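Local coordinates for chromosomal replication initiator protein dnaA (Aquifex aeolicus, PDB 1L8Q) that binds ATP and origin DNA and probably initiates and regulates bacterial chromosome replication through its AAA+ ATPase and DNA-binding domains, at residues K7-L10 with E11-I14; D167-T170 with R171-I175; K176-L179 with K180-N183. All coordinates share one frame; numbering follows the deposited sequence.

In the fold
All three contacts are local and follow one another along the chain without nesting or crossing. Contact 1 closes a tight turn in the loop that precedes helix 20-31. The chain then runs through the five-stranded parallel sheet of the AAA+ domain and leaves its edge strand 160-163. Helix 168-181 follows: contact 2 caps and builds its first turns, and contact 3 adjoins it in sequence and ends the helix. The loop and the helix meet at I14, which packs on K173 and I174 of contact 2 and on E177 of contact 3. Contacts 1 and 2 both touch ADP, joining the N-terminal loop to the helix that follows the sheet.

Contact 1 (K7-L10 with E11-I14); sequences KYTL and ENFI. With ADP (adenosine-5'-diphosphate), chain C.
F13, whose CB lies 3.6 Å from T9 O, turns one face of its ring to ADP: the exocyclic N6 stands above the centre of the ring, 3.6 Å from F13 CE1. CG of F13 is anti to its backbone N (chi1 -170°), which swings the ring away from the turn formed by T9-N12 and over the amino group of the base. The Y8 ring has K7 CG above the centre of one face, while its edge meets the ribose, with Y8 CE1 4.0 Å from ADP O2' near the ring plane. Both rings also make edge-to-face contacts with H52 of helix 50-63. Between the two rings T9 to N12 form an ST motif. T9 OG1, set between its own backbone N and carbonyl carbon by a chi1 of 87°, accepts N12 N at 2.8 Å as its main donor and, more weakly, E11 N. N12 N also makes a weak bond to T9 O, so one threonine engages the backbone of the next residues through both its hydroxyl and its carbonyl. The E11 carboxylate lies beside the threonine, with E11 OE2 3.3 Å from T9 CB, and has a long, weak ion pair with K63. A water is hydrogen-bonded to both L10 O, at 2.8 Å, and F13 O, bridging the turn to the residue that follows it. Directly afterwards the backbone of I14 reads the adenine of the AAA+ nucleotide site: I14 N donates to ADP N1 at 3.0 Å with an N-H...N angle of 162°, and ADP N6 donates to I14 O at 2.7 Å. H52 NE2 is also hydrogen-bonded to T9 O, and N59 ND2 to Y8 O.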
loop_
_atom_site.group_PDB
_atom_site.type_symbol
_atom_site.label_atom_id
_atom_site.label_comp_id
_atom_site.label_asym_id
_atom_site.label_seq_id
_atom_site.Cartn_x
_atom_site.Cartn_y
_atom_site.Cartn_z
ATOM N N LYS A 7 -1.540 3.877 19.954
ATOM C CA LYS A 7 -0.145 3.831 19.489
ATOM C C LYS A 7 0.219 4.873 18.415
ATOM O O LYS A 7 1.379 5.216 18.258
ATOM C CB LYS A 7 0.233 2.422 19.012
ATOM C CG LYS A 7 -0.030 2.160 17.537
ATOM C CD LYS A 7 0.280 0.712 17.144
ATOM C CE LYS A 7 -0.109 0.444 15.678
ATOM N NZ LYS A 7 0.242 -0.941 15.229
ATOM N N TYR A 8 -0.772 5.366 17.681
ATOM C CA TYR A 8 -0.524 6.365 16.645
ATOM C C TYR A 8 -0.618 7.752 17.241
ATOM O O TYR A 8 -1.675 8.127 17.740
ATOM C CB TYR A 8 -1.583 6.269 15.553
ATOM C CG TYR A 8 -1.697 4.944 14.835
ATOM C CD1 TYR A 8 -0.701 4.507 13.976
ATOM C CD2 TYR A 8 -2.843 4.166 14.958
ATOM C CE1 TYR A 8 -0.833 3.318 13.284
ATOM C CE2 TYR A 8 -2.983 2.985 14.273
ATOM C CZ TYR A 8 -1.983 2.565 13.435
ATOM O OH TYR A 8 -2.122 1.380 12.753
ATOM N N THR A 9 0.455 8.534 17.179
ATOM C CA THR A 9 0.365 9.903 17.664
ATOM C C THR A 9 1.061 10.910 16.773
ATOM O O THR A 9 1.978 10.571 16.023
ATOM C CB THR A 9 0.901 10.034 19.103
ATOM O OG1 THR A 9 2.323 10.258 19.078
ATOM C CG2 THR A 9 0.732 8.719 19.886
ATOM N N LEU A 10 0.626 12.161 16.871
ATOM C CA LEU A 10 1.242 13.239 16.134
ATOM C C LEU A 10 2.651 13.367 16.630
ATOM O O LEU A 10 3.519 13.885 15.955
ATOM C CB LEU A 10 0.515 14.553 16.392
ATOM C CG LEU A 10 -0.725 14.873 15.573
ATOM C CD1 LEU A 10 -0.574 14.375 14.158
ATOM C CD2 LEU A 10 -1.909 14.241 16.213
ATOM N N GLU A 11 2.872 12.911 17.844
ATOM C CA GLU A 11 4.180 13.032 18.448
ATOM C C GLU A 11 5.166 11.977 17.920
ATOM O O GLU A 11 6.368 12.236 17.836
ATOM C CB GLU A 11 4.069 13.018 19.976
ATOM C CG GLU A 11 2.906 13.863 20.510
ATOM C CD GLU A 11 1.811 13.036 21.196
ATOM O OE1 GLU A 11 2.060 12.503 22.320
ATOM O OE2 GLU A 11 0.691 12.942 20.627
ATOM N N ASN A 12 4.664 10.797 17.553
ATOM C CA ASN A 12 5.537 9.800 16.939
ATOM C C ASN A 12 5.397 9.714 15.433
ATOM O O ASN A 12 5.817 8.740 14.820
ATOM C CB ASN A 12 5.451 8.410 17.602
ATOM C CG ASN A 12 4.031 7.871 17.691
ATOM O OD1 ASN A 12 3.672 7.242 18.683
ATOM N ND2 ASN A 12 3.221 8.100 16.646
ATOM N N PHE A 13 4.789 10.732 14.838
ATOM C CA PHE A 13 4.763 10.837 13.390
ATOM C C PHE A 13 6.019 11.587 13.001
ATOM O O PHE A 13 6.200 12.747 13.389
ATOM C CB PHE A 13 3.526 11.603 12.914
ATOM C CG PHE A 13 3.301 11.547 11.416
ATOM C CD1 PHE A 13 2.604 10.489 10.840
ATOM C CD2 PHE A 13 3.757 12.567 10.592
ATOM C CE1 PHE A 13 2.386 10.449 9.467
ATOM C CE2 PHE A 13 3.534 12.533 9.226
ATOM C CZ PHE A 13 2.849 11.475 8.664
ATOM N N ILE A 14 6.916 10.919 12.288
ATOM C CA ILE A 14 8.121 11.579 11.812
ATOM C C ILE A 14 7.805 12.394 10.560
ATOM O O ILE A 14 7.087 11.943 9.682
ATOM C CB ILE A 14 9.236 10.554 11.534
ATOM C CG1 ILE A 14 9.434 9.656 12.755
ATOM C CG2 ILE A 14 10.543 11.260 11.179
ATOM C CD1 ILE A 14 10.547 8.653 12.605
HETATM P PB ADP C . -1.242 3.722 5.319
HETATM O O1B ADP C . -2.462 3.925 6.232
HETATM O O2B ADP C . -0.952 4.878 4.406
HETATM O O3B ADP C . -1.208 2.381 4.657
HETATM P PA ADP C . -0.208 3.595 7.855
HETATM O O1A ADP C . -0.734 4.886 8.455
HETATM O O2A ADP C . -1.127 2.410 8.097
HETATM O O3A ADP C . 0.010 3.736 6.284
HETATM O "O5'" ADP C . 1.265 3.316 8.391
HETATM C "C5'" ADP C . 1.945 2.123 8.045
HETATM C "C4'" ADP C . 2.970 1.907 9.131
HETATM O "O4'" ADP C . 4.084 2.805 8.951
HETATM C "C3'" ADP C . 2.362 2.257 10.471
HETATM O "O3'" ADP C . 2.988 1.390 11.406
HETATM C "C2'" ADP C . 2.813 3.684 10.689
HETATM O "O2'" ADP C . 2.869 4.119 12.037
HETATM C "C1'" ADP C . 4.177 3.708 10.055
HETATM N N9 ADP C . 4.409 5.079 9.585
HETATM C C8 ADP C . 3.894 5.644 8.468
HETATM N N7 ADP C . 4.323 6.937 8.353
HETATM C C5 ADP C . 5.097 7.203 9.411
HETATM C C6 ADP C . 5.855 8.362 9.902
HETATM N N6 ADP C . 5.871 9.524 9.230
HETATM N N1 ADP C . 6.536 8.229 11.047
HETATM C C2 ADP C . 6.546 7.073 11.741
HETATM N N3 ADP C . 5.875 5.978 11.339
HETATM C C4 ADP C . 5.151 5.985 10.216
HETATM O O HOH W 1 6.015 14.689 14.985
#

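Contact 2 (D167-T170 with R171-I175); sequences DNKT and RFKII. With ADP (adenosine-5'-diphosphate), chain C.
N168 and R171 run side by side from the first turn of the helix, their amide and guanidinium planes 73° apart. R171 NH2 comes to N168 OD1 near the guanidinium plane in a hydrogen bond modelled as very short, so its exact length is doubtful. The other terminal nitrogen, R171 NH1, is satisfied by L195 O of helix 188-197, so the guanidinium links the start of this helix to the next one. The backbone carbonyls accept amides four residues on: D167 O from R171 N at 3.0 Å, N168 O from F172 N at 3.1 Å, K169 O weakly from K173 N, and T170 O from I174 N at 2.9 Å. K169 O also lies at the edge of the F172 ring. The amide T170 N finds its acceptor in the D167 carboxylate, which receives the T170 hydroxyl as well, although the place of D167 OD1 is not certain. T170 OG1 is anti to its carbonyl carbon (chi1 -68°), which turns the hydroxyl back to D167 and leaves CG2 to pack 4.1 Å from I174 CD1. I174 CD1 in turn touches the base, 3.6 Å from ADP N3, and its side chain also meets I14 and V201. K169 and K173 bring two like charges together at the surface. D167 is thus the N-cap of helix 168-181, the first helix after the sheet of the AAA+ core, and I174 makes that helix one wall of the adenine pocket.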
loop_
_atom_site.group_PDB
_atom_site.type_symbol
_atom_site.label_atom_id
_atom_site.label_comp_id
_atom_site.label_asym_id
_atom_site.label_seq_id
_atom_site.Cartn_x
_atom_site.Cartn_y
_atom_site.Cartn_z
ATOM N N ASP A 167 8.987 9.570 2.039
ATOM C CA ASP A 167 10.231 9.814 1.347
ATOM C C ASP A 167 11.444 9.124 1.989
ATOM O O ASP A 167 11.382 8.650 3.120
ATOM C CB ASP A 167 10.472 11.322 1.206
ATOM C CG ASP A 167 10.956 11.986 2.511
ATOM O OD1 ASP A 167 11.089 11.309 3.546
ATOM O OD2 ASP A 167 11.241 13.199 2.582
ATOM N N ASN A 168 12.552 9.093 1.258
ATOM C CA ASN A 168 13.773 8.422 1.719
ATOM C C ASN A 168 14.311 8.937 3.054
ATOM O O ASN A 168 14.684 8.163 3.917
ATOM C CB ASN A 168 14.879 8.497 0.648
ATOM C CG ASN A 168 14.561 7.663 -0.594
ATOM O OD1 ASN A 168 13.994 6.584 -0.507
ATOM N ND2 ASN A 168 14.931 8.175 -1.753
ATOM N N LYS A 169 14.362 10.244 3.224
ATOM C CA LYS A 169 14.861 10.784 4.477
ATOM C C LYS A 169 14.007 10.279 5.632
ATOM O O LYS A 169 14.515 10.026 6.722
ATOM C CB LYS A 169 14.897 12.311 4.457
ATOM C CG LYS A 169 15.598 12.909 5.674
ATOM C CD LYS A 169 15.745 14.443 5.591
ATOM C CE LYS A 169 16.915 14.947 6.492
ATOM N NZ LYS A 169 16.573 15.120 7.952
ATOM N N THR A 170 12.716 10.094 5.370
ATOM C CA THR A 170 11.785 9.641 6.393
ATOM C C THR A 170 11.934 8.140 6.726
ATOM O O THR A 170 12.063 7.777 7.894
ATOM C CB THR A 170 10.349 10.026 5.999
ATOM O OG1 THR A 170 10.219 11.452 6.059
ATOM C CG2 THR A 170 9.352 9.552 7.025
ATOM N N ARG A 171 11.930 7.279 5.712
ATOM C CA ARG A 171 12.143 5.851 5.945
ATOM C C ARG A 171 13.397 5.669 6.788
ATOM O O ARG A 171 13.409 4.944 7.772
ATOM C CB ARG A 171 12.350 5.108 4.626
ATOM C CG ARG A 171 11.102 4.551 4.016
ATOM C CD ARG A 171 11.339 3.532 2.909
ATOM N NE ARG A 171 12.042 4.128 1.779
ATOM C CZ ARG A 171 13.144 3.620 1.258
ATOM N NH1 ARG A 171 13.654 2.499 1.764
ATOM N NH2 ARG A 171 13.737 4.222 0.238
ATOM N N PHE A 172 14.458 6.338 6.368
ATOM C CA PHE A 172 15.713 6.304 7.062
ATOM C C PHE A 172 15.511 6.498 8.564
ATOM O O PHE A 172 15.925 5.655 9.364
ATOM C CB PHE A 172 16.642 7.380 6.493
ATOM C CG PHE A 172 17.960 7.479 7.182
ATOM C CD1 PHE A 172 18.876 6.451 7.102
ATOM C CD2 PHE A 172 18.300 8.624 7.887
ATOM C CE1 PHE A 172 20.128 6.546 7.741
ATOM C CE2 PHE A 172 19.541 8.739 8.532
ATOM C CZ PHE A 172 20.459 7.692 8.455
ATOM N N LYS A 173 14.884 7.601 8.950
ATOM C CA LYS A 173 14.648 7.841 10.364
ATOM C C LYS A 173 13.801 6.706 10.955
ATOM O O LYS A 173 14.100 6.198 12.046
ATOM C CB LYS A 173 13.997 9.204 10.591
ATOM C CG LYS A 173 14.852 10.361 10.099
ATOM C CD LYS A 173 14.352 11.687 10.602
ATOM C CE LYS A 173 15.082 12.831 9.939
ATOM N NZ LYS A 173 14.420 14.138 10.240
ATOM N N ILE A 174 12.765 6.290 10.230
ATOM C CA ILE A 174 11.927 5.210 10.714
ATOM C C ILE A 174 12.786 3.949 10.920
ATOM O O ILE A 174 12.792 3.332 11.996
ATOM C CB ILE A 174 10.757 4.964 9.766
ATOM C CG1 ILE A 174 9.752 6.110 9.881
ATOM C CG2 ILE A 174 10.078 3.658 10.098
ATOM C CD1 ILE A 174 8.552 5.992 8.934
ATOM N N ILE A 175 13.550 3.602 9.905
ATOM C CA ILE A 175 14.409 2.441 9.996
ATOM C C ILE A 175 15.245 2.461 11.272
ATOM O O ILE A 175 15.399 1.442 11.941
ATOM C CB ILE A 175 15.287 2.342 8.747
ATOM C CG1 ILE A 175 14.466 1.781 7.575
ATOM C CG2 ILE A 175 16.479 1.487 9.010
ATOM C CD1 ILE A 175 15.116 1.997 6.208
HETATM P PB ADP C . -1.242 3.722 5.319
HETATM O O1B ADP C . -2.462 3.925 6.232
HETATM O O2B ADP C . -0.952 4.878 4.406
HETATM O O3B ADP C . -1.208 2.381 4.657
HETATM P PA ADP C . -0.208 3.595 7.855
HETATM O O1A ADP C . -0.734 4.886 8.455
HETATM O O2A ADP C . -1.127 2.410 8.097
HETATM O O3A ADP C . 0.010 3.736 6.284
HETATM O "O5'" ADP C . 1.265 3.316 8.391
HETATM C "C5'" ADP C . 1.945 2.123 8.045
HETATM C "C4'" ADP C . 2.970 1.907 9.131
HETATM O "O4'" ADP C . 4.084 2.805 8.951
HETATM C "C3'" ADP C . 2.362 2.257 10.471
HETATM O "O3'" ADP C . 2.988 1.390 11.406
HETATM C "C2'" ADP C . 2.813 3.684 10.689
HETATM O "O2'" ADP C . 2.869 4.119 12.037
HETATM C "C1'" ADP C . 4.177 3.708 10.055
HETATM N N9 ADP C . 4.409 5.079 9.585
HETATM C C8 ADP C . 3.894 5.644 8.468
HETATM N N7 ADP C . 4.323 6.937 8.353
HETATM C C5 ADP C . 5.097 7.203 9.411
HETATM C C6 ADP C . 5.855 8.362 9.902
HETATM N N6 ADP C . 5.871 9.524 9.230
HETATM N N1 ADP C . 6.536 8.229 11.047
HETATM C C2 ADP C . 6.546 7.073 11.741
HETATM N N3 ADP C . 5.875 5.978 11.339
HETATM C C4 ADP C . 5.151 5.985 10.216
#

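Contact 3 (K176-L179 with K180-N183); sequences KEKL and KEFN
K178 reaches E181 because its chain folds at the second torsion (chi2 -52°), after CG has been set anti to the carbonyl carbon. E181 is extended beyond CG (chi2 -161°), so the two side chains lie alongside each other and point the same way. Their ends close a salt bridge, K178 NZ to E181 OE2 at 2.8 Å; the ammonium approaches from the syn side, 32° out of the carboxylate plane. E181 OE2 also lies 3.3 Å from K178 CD, beside the lysine chain. K178 NZ has a second anion in E205 and is therefore shared between two carboxylates. The F182 ring meets K178 O at its edge, near its plane, with F182 CD2 3.3 Å from K178 O, which already accepts F182 N at 2.9 Å. Backbone bonds from K180 N to K176 O and from E181 N to E177 O, the latter 2.9 Å, complete the last turns. F182 leaves helical backbone angles, and N183, with positive phi, is the C-prime residue of a Schellman motif in which L184 N returns to L179 O and N183 N bonds weakly to K180 O. Around this helix end, L179 packs on V190, I191 and L194 of helix 188-197, K178 and F182 lie against I208 of helix 201-214, and E177 touches I14 of the N-terminal loop.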
loop_
_atom_site.group_PDB
_atom_site.type_symbol
_atom_site.label_atom_id
_atom_site.label_comp_id
_atom_site.label_asym_id
_atom_site.label_seq_id
_atom_site.Cartn_x
_atom_site.Cartn_y
_atom_site.Cartn_z
ATOM N N LYS A 176 15.791 3.617 11.621
ATOM C CA LYS A 176 16.546 3.722 12.854
ATOM C C LYS A 176 15.652 3.420 14.030
ATOM O O LYS A 176 16.046 2.685 14.921
ATOM C CB LYS A 176 17.124 5.105 13.035
ATOM C CG LYS A 176 18.426 5.387 12.297
ATOM C CD LYS A 176 18.569 6.898 12.171
ATOM C CE LYS A 176 19.964 7.329 11.839
ATOM N NZ LYS A 176 20.086 8.820 11.960
ATOM N N GLU A 177 14.451 3.987 14.055
ATOM C CA GLU A 177 13.556 3.723 15.186
ATOM C C GLU A 177 13.275 2.228 15.292
ATOM O O GLU A 177 13.382 1.661 16.360
ATOM C CB GLU A 177 12.260 4.580 15.148
ATOM C CG GLU A 177 12.311 5.831 16.050
ATOM C CD GLU A 177 11.225 6.895 15.747
ATOM O OE1 GLU A 177 10.044 6.526 15.458
ATOM O OE2 GLU A 177 11.547 8.119 15.821
ATOM N N LYS A 178 12.986 1.595 14.161
ATOM C CA LYS A 178 12.644 0.172 14.118
ATOM C C LYS A 178 13.775 -0.713 14.623
ATOM O O LYS A 178 13.556 -1.660 15.387
ATOM C CB LYS A 178 12.247 -0.238 12.701
ATOM C CG LYS A 178 10.872 0.250 12.294
ATOM C CD LYS A 178 9.851 -0.150 13.328
ATOM C CE LYS A 178 8.503 0.459 13.047
ATOM N NZ LYS A 178 7.461 -0.242 13.821
ATOM N N LEU A 179 14.989 -0.411 14.197
ATOM C CA LEU A 179 16.131 -1.168 14.662
ATOM C C LEU A 179 16.277 -1.102 16.198
ATOM O O LEU A 179 16.607 -2.101 16.823
ATOM C CB LEU A 179 17.405 -0.735 13.938
ATOM C CG LEU A 179 17.502 -1.212 12.474
ATOM C CD1 LEU A 179 18.699 -0.579 11.782
ATOM C CD2 LEU A 179 17.551 -2.748 12.344
ATOM N N LYS A 180 16.017 0.054 16.807
ATOM C CA LYS A 180 15.984 0.139 18.269
ATOM C C LYS A 180 14.791 -0.620 18.853
ATOM O O LYS A 180 14.916 -1.235 19.898
ATOM C CB LYS A 180 15.919 1.579 18.738
ATOM C CG LYS A 180 17.244 2.296 18.772
ATOM C CD LYS A 180 17.056 3.780 18.429
ATOM C CE LYS A 180 18.392 4.529 18.455
ATOM N NZ LYS A 180 18.290 5.841 17.722
ATOM N N GLU A 181 13.634 -0.561 18.187
ATOM C CA GLU A 181 12.452 -1.306 18.638
ATOM C C GLU A 181 12.764 -2.794 18.768
ATOM O O GLU A 181 12.414 -3.427 19.751
ATOM C CB GLU A 181 11.301 -1.167 17.639
ATOM C CG GLU A 181 10.177 -0.262 18.056
ATOM C CD GLU A 181 8.899 -0.525 17.271
ATOM O OE1 GLU A 181 8.228 -1.539 17.565
ATOM O OE2 GLU A 181 8.556 0.296 16.381
ATOM N N PHE A 182 13.406 -3.345 17.749
ATOM C CA PHE A 182 13.630 -4.774 17.687
ATOM C C PHE A 182 15.036 -5.192 18.129
ATOM O O PHE A 182 15.492 -6.309 17.866
ATOM C CB PHE A 182 13.240 -5.311 16.303
ATOM C CG PHE A 182 11.785 -5.179 16.017
ATOM C CD1 PHE A 182 10.875 -6.105 16.527
ATOM C CD2 PHE A 182 11.297 -4.087 15.302
ATOM C CE1 PHE A 182 9.496 -5.956 16.294
ATOM C CE2 PHE A 182 9.939 -3.943 15.060
ATOM C CZ PHE A 182 9.037 -4.875 15.554
ATOM N N ASN A 183 15.691 -4.296 18.855
ATOM C CA ASN A 183 16.993 -4.576 19.422
ATOM C C ASN A 183 18.044 -5.005 18.405
ATOM O O ASN A 183 18.666 -6.063 18.533
ATOM C CB ASN A 183 16.890 -5.605 20.536
ATOM C CG ASN A 183 18.238 -5.849 21.230
ATOM O OD1 ASN A 183 19.022 -4.924 21.394
ATOM N ND2 ASN A 183 18.512 -7.103 21.613
#